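Local coordinates for protein putative peptidase (Chlamydophila abortus, PDB 3CE2) that probably acts as a zinc-dependent oligopeptidase of the M3B family, cutting a variety of small bioactive peptides, at residues L72-F77 / A146-Y151; R414-F419 / F566-G571; P425-E430 / F574-L579. All blocks are in the same frame, centred on the assembly; numbering follows the deposited sequence.

Interaction 1 of 3, residues L72-F77 / A146-Y151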
loop_
_atom_site.group_PDB
_atom_site.type_symbol
_atom_site.label_atom_id
_atom_site.label_comp_id
_atom_site.label_asym_id
_atom_site.label_seq_id
_atom_site.Cartn_x
_atom_site.Cartn_y
_atom_site.Cartn_z
ATOM N N LEU A 72 -19.962 2.382 -25.800
ATOM C CA LEU A 72 -18.555 2.050 -25.602
ATOM C C LEU A 72 -18.235 1.565 -24.178
ATOM O O LEU A 72 -17.810 0.414 -23.979
ATOM C CB LEU A 72 -17.711 3.270 -25.920
ATOM C CG LEU A 72 -16.240 3.127 -25.586
ATOM C CD1 LEU A 72 -15.732 1.845 -26.192
ATOM C CD2 LEU A 72 -15.458 4.321 -26.126
ATOM N N LEU A 73 -18.448 2.445 -23.200
ATOM C CA LEU A 73 -18.237 2.122 -21.796
ATOM C C LEU A 73 -18.948 0.820 -21.432
ATOM O O LEU A 73 -18.364 -0.068 -20.831
ATOM C CB LEU A 73 -18.779 3.241 -20.909
ATOM C CG LEU A 73 -18.203 4.635 -21.105
ATOM C CD1 LEU A 73 -18.792 5.579 -20.082
ATOM C CD2 LEU A 73 -16.679 4.628 -20.996
ATOM N N THR A 74 -20.219 0.729 -21.788
ATOM C CA THR A 74 -21.054 -0.398 -21.442
ATOM C C THR A 74 -20.396 -1.701 -21.880
ATOM O O THR A 74 -20.414 -2.717 -21.173
ATOM C CB THR A 74 -22.445 -0.226 -22.129
ATOM O OG1 THR A 74 -23.227 0.679 -21.342
ATOM C CG2 THR A 74 -23.205 -1.544 -22.265
ATOM N N THR A 75 -19.799 -1.645 -23.055
ATOM C CA THR A 75 -19.322 -2.823 -23.717
ATOM C C THR A 75 -17.949 -3.161 -23.215
ATOM O O THR A 75 -17.605 -4.331 -23.090
ATOM C CB THR A 75 -19.254 -2.591 -25.223
ATOM O OG1 THR A 75 -20.589 -2.591 -25.744
ATOM C CG2 THR A 75 -18.449 -3.678 -25.886
ATOM N N LEU A 76 -17.163 -2.140 -22.911
ATOM C CA LEU A 76 -15.847 -2.432 -22.443
ATOM C C LEU A 76 -15.871 -2.872 -20.981
ATOM O O LEU A 76 -15.138 -3.788 -20.602
ATOM C CB LEU A 76 -14.854 -1.320 -22.787
ATOM C CG LEU A 76 -14.613 -0.096 -21.939
ATOM C CD1 LEU A 76 -13.707 -0.479 -20.790
ATOM C CD2 LEU A 76 -13.935 0.931 -22.801
ATOM N N PHE A 77 -16.749 -2.281 -20.175
ATOM C CA PHE A 77 -16.900 -2.743 -18.792
ATOM C C PHE A 77 -17.375 -4.188 -18.730
ATOM O O PHE A 77 -17.085 -4.911 -17.785
ATOM C CB PHE A 77 -17.846 -1.851 -17.986
ATOM C CG PHE A 77 -17.300 -0.475 -17.729
ATOM C CD1 PHE A 77 -15.921 -0.261 -17.653
ATOM C CD2 PHE A 77 -18.153 0.607 -17.564
ATOM C CE1 PHE A 77 -15.392 1.026 -17.410
ATOM C CE2 PHE A 77 -17.641 1.889 -17.327
ATOM C CZ PHE A 77 -16.254 2.095 -17.243
ATOM N N ALA A 146 -24.932 9.411 -16.673
ATOM C CA ALA A 146 -24.868 9.853 -15.266
ATOM C C ALA A 146 -24.252 8.826 -14.311
ATOM O O ALA A 146 -23.597 9.207 -13.364
ATOM C CB ALA A 146 -26.245 10.355 -14.741
ATOM N N PRO A 147 -24.500 7.526 -14.528
ATOM C CA PRO A 147 -23.852 6.510 -13.666
ATOM C C PRO A 147 -22.344 6.396 -13.828
ATOM O O PRO A 147 -21.701 5.737 -13.021
ATOM C CB PRO A 147 -24.516 5.190 -14.101
ATOM C CG PRO A 147 -25.837 5.627 -14.785
ATOM C CD PRO A 147 -25.454 6.919 -15.479
ATOM N N TYR A 148 -21.798 7.031 -14.859
ATOM C CA TYR A 148 -20.387 6.916 -15.202
ATOM C C TYR A 148 -19.754 8.279 -15.128
ATOM O O TYR A 148 -18.796 8.565 -15.837
ATOM C CB TYR A 148 -20.209 6.349 -16.618
ATOM C CG TYR A 148 -21.022 5.098 -16.869
ATOM C CD1 TYR A 148 -20.528 3.832 -16.527
ATOM C CD2 TYR A 148 -22.305 5.179 -17.410
ATOM C CE1 TYR A 148 -21.282 2.684 -16.732
ATOM C CE2 TYR A 148 -23.075 4.038 -17.605
ATOM C CZ TYR A 148 -22.556 2.797 -17.270
ATOM O OH TYR A 148 -23.321 1.681 -17.496
ATOM N N ARG A 149 -20.285 9.127 -14.263
ATOM C CA ARG A 149 -19.797 10.503 -14.188
ATOM C C ARG A 149 -18.388 10.610 -13.577
ATOM O O ARG A 149 -17.510 11.273 -14.114
ATOM C CB ARG A 149 -20.786 11.378 -13.418
ATOM C CG ARG A 149 -20.972 12.739 -14.031
ATOM C CD ARG A 149 -21.352 13.774 -12.977
ATOM N NE ARG A 149 -21.268 15.132 -13.538
ATOM C CZ ARG A 149 -20.349 16.044 -13.212
ATOM N NH1 ARG A 149 -20.369 17.225 -13.800
ATOM N NH2 ARG A 149 -19.410 15.786 -12.302
ATOM N N PHE A 150 -18.183 9.969 -12.439
ATOM C CA PHE A 150 -16.902 10.039 -11.778
ATOM C C PHE A 150 -15.818 9.387 -12.641
ATOM O O PHE A 150 -14.733 9.964 -12.873
ATOM C CB PHE A 150 -16.974 9.355 -10.441
ATOM C CG PHE A 150 -15.678 9.328 -9.734
ATOM C CD1 PHE A 150 -14.952 10.509 -9.569
ATOM C CD2 PHE A 150 -15.178 8.134 -9.220
ATOM C CE1 PHE A 150 -13.740 10.514 -8.894
ATOM C CE2 PHE A 150 -13.972 8.115 -8.549
ATOM C CZ PHE A 150 -13.240 9.316 -8.386
ATOM N N TYR A 151 -16.142 8.198 -13.130
ATOM C CA TYR A 151 -15.297 7.518 -14.063
ATOM C C TYR A 151 -14.853 8.467 -15.169
ATOM O O TYR A 151 -13.668 8.627 -15.412
ATOM C CB TYR A 151 -16.003 6.302 -14.652
ATOM C CG TYR A 151 -15.115 5.555 -15.614
ATOM C CD1 TYR A 151 -14.177 4.635 -15.155
ATOM C CD2 TYR A 151 -15.183 5.795 -16.976
ATOM C CE1 TYR A 151 -13.353 3.968 -16.020
ATOM C CE2 TYR A 151 -14.353 5.129 -17.849
ATOM C CZ TYR A 151 -13.444 4.226 -17.352
ATOM O OH TYR A 151 -12.634 3.566 -18.208
#
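F77 of helix 66-96 drives its ring into the corner between Y148 and Y151, and the three rings make an aromatic cluster where this long helix meets the start of helix 149-156 in the largely helical M3 peptidase fold. Leaving the backbone, F77 has CG anti to its own carbonyl carbon (chi1 -68°), which points the ring at the second segment. CB and CG make no close contact across the segments. On one flank of the ring, CD2 lies 3.8 Å from Y148 CE1, and the next atom, CE2, comes within 3.6 Å of Y148 CD1. The F77 and Y148 rings therefore meet rim to rim, neither lying over the other's face, with their planes at 26°. On the other flank CE1 approaches CZ and OH of Y151. The tip, F77 CZ, stands over the middle of the Y151 ring, 3.5 Å from Y151 CZ. This is a T-shaped (edge-to-face) pair with F77 as the edge and Y151 as the face: the planes are at 87° and the centroids 4.9 Å apart.

L73, one turn earlier on the same helix, fills in beside F77 by splitting its two methyls between the tyrosines. CD1 touches Y148 at CB, 3.8 Å away, while CD2 reaches CE2 of Y151. No hydrogen bond joins the segments, and the contact is held by apolar and aromatic packing. T74 lies at its margin, its OG1 engaged with the carbonyl of L70 in its own helix. H420 lies alongside: its ring meets those of both F77 and Y148, and its NE2 hydrogen-bonds the carbonyl oxygen of P147. At the centre of the T-shaped pair, F77 CZ sits 3.4 Å above the plane of the Y151 ring.

Interaction 2 of 3, residues R414-F419 / F566-G571. With ZN (zinc ion), chain G.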
loop_
_atom_site.group_PDB
_atom_site.type_symbol
_atom_site.label_atom_id
_atom_site.label_comp_id
_atom_site.label_asym_id
_atom_site.label_seq_id
_atom_site.Cartn_x
_atom_site.Cartn_y
_atom_site.Cartn_z
ATOM N N ARG A 414 -18.178 -4.208 -3.252
ATOM C CA ARG A 414 -18.755 -4.943 -4.384
ATOM C C ARG A 414 -20.257 -5.077 -4.244
ATOM O O ARG A 414 -20.992 -4.950 -5.221
ATOM C CB ARG A 414 -18.143 -6.333 -4.487
ATOM C CG ARG A 414 -16.771 -6.326 -5.108
ATOM C CD ARG A 414 -16.037 -7.586 -4.780
ATOM N NE ARG A 414 -14.638 -7.424 -5.112
ATOM C CZ ARG A 414 -13.690 -8.279 -4.768
ATOM N NH1 ARG A 414 -13.992 -9.388 -4.098
ATOM N NH2 ARG A 414 -12.442 -8.020 -5.114
ATOM N N LYS A 415 -20.689 -5.338 -3.015
ATOM C CA LYS A 415 -22.089 -5.428 -2.660
ATOM C C LYS A 415 -22.850 -4.094 -2.849
ATOM O O LYS A 415 -24.051 -4.094 -3.053
ATOM C CB LYS A 415 -22.191 -5.900 -1.211
ATOM C CG LYS A 415 -23.442 -6.642 -0.873
ATOM C CD LYS A 415 -23.182 -7.701 0.209
ATOM C CE LYS A 415 -24.185 -7.566 1.380
ATOM N NZ LYS A 415 -23.824 -6.458 2.356
ATOM N N HIS A 416 -22.175 -2.958 -2.783
ATOM C CA HIS A 416 -22.902 -1.693 -2.890
ATOM C C HIS A 416 -22.534 -0.812 -4.081
ATOM O O HIS A 416 -23.161 0.199 -4.272
ATOM C CB HIS A 416 -22.812 -0.874 -1.588
ATOM C CG HIS A 416 -23.526 -1.498 -0.420
ATOM N ND1 HIS A 416 -22.896 -2.329 0.486
ATOM C CD2 HIS A 416 -24.820 -1.416 -0.015
ATOM C CE1 HIS A 416 -23.763 -2.713 1.409
ATOM N NE2 HIS A 416 -24.940 -2.179 1.124
ATOM N N GLN A 417 -21.550 -1.173 -4.898
ATOM C CA GLN A 417 -21.187 -0.289 -6.012
ATOM C C GLN A 417 -21.344 -0.940 -7.368
ATOM O O GLN A 417 -21.268 -2.161 -7.500
ATOM C CB GLN A 417 -19.745 0.207 -5.874
ATOM C CG GLN A 417 -19.475 0.875 -4.579
ATOM C CD GLN A 417 -20.144 2.230 -4.509
ATOM O OE1 GLN A 417 -20.294 2.918 -5.526
ATOM N NE2 GLN A 417 -20.498 2.647 -3.308
ATOM N N PRO A 418 -21.529 -0.125 -8.406
ATOM C CA PRO A 418 -21.507 -0.821 -9.671
ATOM C C PRO A 418 -20.044 -1.167 -10.023
ATOM O O PRO A 418 -19.100 -0.725 -9.336
ATOM C CB PRO A 418 -22.117 0.194 -10.642
ATOM C CG PRO A 418 -21.809 1.526 -10.041
ATOM C CD PRO A 418 -21.700 1.334 -8.548
ATOM N N PHE A 419 -19.871 -1.961 -11.074
ATOM C CA PHE A 419 -18.586 -2.574 -11.390
ATOM C C PHE A 419 -17.517 -1.525 -11.531
ATOM O O PHE A 419 -16.431 -1.651 -10.987
ATOM C CB PHE A 419 -18.687 -3.397 -12.674
ATOM C CG PHE A 419 -17.366 -3.780 -13.249
ATOM C CD1 PHE A 419 -16.635 -4.830 -12.708
ATOM C CD2 PHE A 419 -16.843 -3.092 -14.326
ATOM C CE1 PHE A 419 -15.394 -5.189 -13.238
ATOM C CE2 PHE A 419 -15.601 -3.448 -14.860
ATOM C CZ PHE A 419 -14.878 -4.496 -14.311
ATOM N N PHE A 566 -17.866 4.052 4.758
ATOM C CA PHE A 566 -16.635 4.180 4.017
ATOM C C PHE A 566 -16.313 2.850 3.291
ATOM O O PHE A 566 -15.973 2.823 2.129
ATOM C CB PHE A 566 -15.517 4.580 4.972
ATOM C CG PHE A 566 -14.165 4.258 4.463
ATOM C CD1 PHE A 566 -13.534 5.097 3.577
ATOM C CD2 PHE A 566 -13.522 3.112 4.870
ATOM C CE1 PHE A 566 -12.270 4.799 3.103
ATOM C CE2 PHE A 566 -12.265 2.807 4.401
ATOM C CZ PHE A 566 -11.637 3.649 3.512
ATOM N N LEU A 567 -16.458 1.737 3.978
ATOM C CA LEU A 567 -16.056 0.480 3.404
ATOM C C LEU A 567 -16.927 0.171 2.193
ATOM O O LEU A 567 -16.459 -0.428 1.222
ATOM C CB LEU A 567 -16.173 -0.621 4.457
ATOM C CG LEU A 567 -15.143 -0.564 5.578
ATOM C CD1 LEU A 567 -15.200 -1.795 6.446
ATOM C CD2 LEU A 567 -13.779 -0.455 4.976
ATOM N N LYS A 568 -18.197 0.591 2.252
ATOM C CA LYS A 568 -19.162 0.338 1.173
ATOM C C LYS A 568 -19.060 1.342 0.034
ATOM O O LYS A 568 -19.857 1.290 -0.907
ATOM C CB LYS A 568 -20.570 0.376 1.723
ATOM C CG LYS A 568 -20.737 -0.592 2.862
ATOM C CD LYS A 568 -22.091 -0.462 3.557
ATOM C CE LYS A 568 -22.004 -1.120 4.940
ATOM N NZ LYS A 568 -23.308 -1.618 5.414
ATOM N N SER A 569 -18.089 2.255 0.103
ATOM C CA SER A 569 -18.025 3.339 -0.868
ATOM C C SER A 569 -17.217 2.995 -2.096
ATOM O O SER A 569 -17.322 3.694 -3.107
ATOM C CB SER A 569 -17.492 4.626 -0.234
ATOM O OG SER A 569 -18.292 4.997 0.876
ATOM N N GLY A 570 -16.407 1.934 -2.010
ATOM C CA GLY A 570 -15.503 1.576 -3.100
ATOM C C GLY A 570 -14.719 2.766 -3.608
ATOM O O GLY A 570 -14.165 3.550 -2.833
ATOM N N GLY A 571 -14.688 2.929 -4.922
ATOM C CA GLY A 571 -14.014 4.073 -5.525
ATOM C C GLY A 571 -14.998 5.012 -6.208
ATOM O O GLY A 571 -14.726 5.489 -7.302
HETATM ZN ZN ZN G . -25.951 -1.272 2.760
#
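With CG anti to the carbonyl carbon (chi1 -55°) and the chain bent at chi2 (-72°), Q417 folds its amide back onto the backbone of the facing turn. There NE2 donates to K568 O at 2.8 Å in a nearly straight bond. The acceptor lies close to the plane of the Q417 amide, and the donor comes in on a lone pair in the carbonyl plane, which helps to set the rotation of the amide.

K568, extended beyond CG, runs alongside H416 in the same direction. Its CD passes over one face of the imidazole, 3.5 Å from H416 CE1. H416 NE2 binds a zinc ion at 2.1 Å, while ND1 is tied to the carbonyl of F412, an arrangement that holds the ring in place. K568 NZ ends 3.8 Å from the zinc ion, a neighbour that would probably disfavour its protonation.

The contact lies on the surface, where the end of helix 394-416 meets the turn that follows helix 559-567. S413 OG of the former helix hydrogen-bonds the carbonyl oxygen of L567, whose side chain packs on F412, and S569 packs on I578 of helix 575-581.

Interaction 3 of 3, residues P425-E430 / F574-L579. With ZN (zinc ion), chain D.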
loop_
_atom_site.group_PDB
_atom_site.type_symbol
_atom_site.label_atom_id
_atom_site.label_comp_id
_atom_site.label_asym_id
_atom_site.label_seq_id
_atom_site.Cartn_x
_atom_site.Cartn_y
_atom_site.Cartn_z
ATOM N N PRO A 425 -9.386 3.268 -4.578
ATOM C CA PRO A 425 -8.039 3.476 -5.111
ATOM C C PRO A 425 -6.963 3.108 -4.081
ATOM O O PRO A 425 -7.286 2.835 -2.912
ATOM C CB PRO A 425 -8.006 4.981 -5.394
ATOM C CG PRO A 425 -8.876 5.568 -4.330
ATOM C CD PRO A 425 -10.000 4.525 -4.123
ATOM N N ILE A 426 -5.703 3.106 -4.523
ATOM C CA ILE A 426 -4.570 2.676 -3.686
ATOM C C ILE A 426 -4.469 3.535 -2.428
ATOM O O ILE A 426 -4.238 3.034 -1.333
ATOM C CB ILE A 426 -3.234 2.744 -4.458
ATOM C CG1 ILE A 426 -3.248 1.801 -5.672
ATOM C CG2 ILE A 426 -2.053 2.431 -3.529
ATOM C CD1 ILE A 426 -2.991 0.313 -5.339
ATOM N N PHE A 427 -4.656 4.835 -2.609
ATOM C CA PHE A 427 -4.700 5.771 -1.513
ATOM C C PHE A 427 -5.572 5.280 -0.342
ATOM O O PHE A 427 -5.362 5.675 0.778
ATOM C CB PHE A 427 -5.222 7.115 -2.041
ATOM C CG PHE A 427 -5.211 8.219 -1.026
ATOM C CD1 PHE A 427 -4.236 9.202 -1.065
ATOM C CD2 PHE A 427 -6.170 8.272 -0.026
ATOM C CE1 PHE A 427 -4.217 10.212 -0.126
ATOM C CE2 PHE A 427 -6.143 9.269 0.908
ATOM C CZ PHE A 427 -5.161 10.245 0.858
ATOM N N LEU A 428 -6.563 4.433 -0.584
ATOM C CA LEU A 428 -7.427 4.001 0.524
ATOM C C LEU A 428 -7.247 2.533 0.880
ATOM O O LEU A 428 -7.895 2.032 1.786
ATOM C CB LEU A 428 -8.908 4.236 0.206
ATOM C CG LEU A 428 -9.508 5.617 -0.067
ATOM C CD1 LEU A 428 -10.981 5.434 -0.425
ATOM C CD2 LEU A 428 -9.358 6.548 1.150
ATOM N N ALA A 429 -6.371 1.837 0.170
ATOM C CA ALA A 429 -6.296 0.374 0.300
ATOM C C ALA A 429 -5.621 -0.146 1.556
ATOM O O ALA A 429 -5.632 -1.343 1.808
ATOM C CB ALA A 429 -5.629 -0.236 -0.935
ATOM N N GLU A 430 -4.995 0.714 2.335
ATOM C CA GLU A 430 -4.329 0.206 3.525
ATOM C C GLU A 430 -5.099 0.493 4.828
ATOM O O GLU A 430 -4.763 -0.037 5.885
ATOM C CB GLU A 430 -2.856 0.673 3.592
ATOM C CG GLU A 430 -1.833 -0.262 2.883
ATOM C CD GLU A 430 -1.751 -1.697 3.478
ATOM O OE1 GLU A 430 -1.400 -1.881 4.672
ATOM O OE2 GLU A 430 -2.015 -2.661 2.737
ATOM N N PHE A 574 -13.516 10.772 -5.514
ATOM C CA PHE A 574 -12.144 11.030 -5.096
ATOM C C PHE A 574 -11.953 10.616 -3.655
ATOM O O PHE A 574 -12.846 10.792 -2.830
ATOM C CB PHE A 574 -11.802 12.508 -5.288
ATOM C CG PHE A 574 -11.814 12.928 -6.730
ATOM C CD1 PHE A 574 -10.895 12.378 -7.635
ATOM C CD2 PHE A 574 -12.778 13.811 -7.208
ATOM C CE1 PHE A 574 -10.920 12.730 -8.974
ATOM C CE2 PHE A 574 -12.794 14.170 -8.557
ATOM C CZ PHE A 574 -11.876 13.627 -9.433
ATOM N N PRO A 575 -10.784 10.059 -3.343
ATOM C CA PRO A 575 -10.549 9.497 -1.994
ATOM C C PRO A 575 -10.803 10.454 -0.822
ATOM O O PRO A 575 -11.342 10.029 0.201
ATOM C CB PRO A 575 -9.078 9.067 -2.027
ATOM C CG PRO A 575 -8.473 9.739 -3.278
ATOM C CD PRO A 575 -9.616 9.927 -4.238
ATOM N N LEU A 576 -10.423 11.725 -0.943
ATOM C CA LEU A 576 -10.679 12.636 0.182
ATOM C C LEU A 576 -12.169 12.888 0.351
ATOM O O LEU A 576 -12.660 13.012 1.484
ATOM C CB LEU A 576 -9.926 13.961 0.059
ATOM C CG LEU A 576 -8.391 13.909 0.014
ATOM C CD1 LEU A 576 -7.830 15.308 -0.091
ATOM C CD2 LEU A 576 -7.742 13.113 1.175
ATOM N N GLU A 577 -12.884 12.967 -0.768
ATOM C CA GLU A 577 -14.333 13.116 -0.730
ATOM C C GLU A 577 -14.997 11.917 -0.069
ATOM O O GLU A 577 -15.866 12.092 0.787
ATOM C CB GLU A 577 -14.906 13.377 -2.117
ATOM C CG GLU A 577 -14.546 14.762 -2.612
ATOM C CD GLU A 577 -15.016 15.837 -1.623
ATOM O OE1 GLU A 577 -16.206 15.782 -1.211
ATOM O OE2 GLU A 577 -14.195 16.715 -1.237
ATOM N N ILE A 578 -14.567 10.710 -0.432
ATOM C CA ILE A 578 -15.089 9.509 0.211
ATOM C C ILE A 578 -14.878 9.589 1.717
ATOM O O ILE A 578 -15.738 9.232 2.515
ATOM C CB ILE A 578 -14.387 8.255 -0.281
ATOM C CG1 ILE A 578 -14.914 7.865 -1.659
ATOM C CG2 ILE A 578 -14.611 7.111 0.706
ATOM C CD1 ILE A 578 -14.141 6.667 -2.293
ATOM N N LEU A 579 -13.711 10.062 2.105
ATOM C CA LEU A 579 -13.416 10.193 3.501
ATOM C C LEU A 579 -14.262 11.284 4.135
ATOM O O LEU A 579 -14.771 11.085 5.233
ATOM C CB LEU A 579 -11.938 10.483 3.685
ATOM C CG LEU A 579 -11.031 9.294 3.420
ATOM C CD1 LEU A 579 -9.574 9.722 3.573
ATOM C CD2 LEU A 579 -11.363 8.245 4.429
HETATM ZN ZN ZN D . -2.271 -5.113 3.023
#
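A single atom, CB of P575, the first residue of helix 575-581, meets three side chains of a loop that ends in a zinc ligand. F427 CD2 lies 3.6 Å from P575 CB, L428 CG 4.0 Å, and P425 CG slightly farther off. The proline thus packs against all three loop residues, and no hydrogen bond crosses the contact.

F427 and L428 then diverge along the helix. F427 has CG anti to its backbone N (chi1 -175°), which makes the side chain cross that of P575 at about a right angle and carries CZ to within 3.9 Å of L576 CD2. L428 takes the other course, with CG anti to its carbonyl carbon (chi1 -61°), and forks over the next turn. Its CD1 meets I578 CD1 at 3.9 Å, and its CD2 slides past L579 to rest 3.9 Å from L579 CG. F566 of helix 559-567 packs against L428, I578 and L579, while Y536 and T540 of helix 536-553 touch F427, and the contact is buried.

Two residues beyond L428, E430 takes no part in this packing and instead binds metal. Its chain is bent at chi2, and OE2 binds a zinc ion at 2.5 Å, with OE1 left 3.7 Å from the same metal. H402 and H406 of helix 394-416 supply the other protein ligands. The loop therefore joins the core to the metal centre, the HExxH zinc site of M3 metallopeptidases, in which two helix-borne histidines are completed by a glutamate from farther along the chain.

Overall arrangement
The three contacts form a continuous run of packing from the rim of the molecule toward the active-site zinc. Interaction 1 lies farthest out, with its centre 16 Å from that of interaction 2 and 20 Å from that of interaction 3; F150 bridges them by packing on G571 and F574, and F419 touches F77. Interactions 2 and 3, with centres 12 Å apart, alternate along the chain: both join the end of helix 394-416 or the loop behind it to the region around helices 559-567 and 575-581. G570 O of interaction 2 packs on I578 CD1 of interaction 3. Only interaction 3 contains a ligand of the HExxH zinc; the zinc on H416 in interaction 2 is a separate ion.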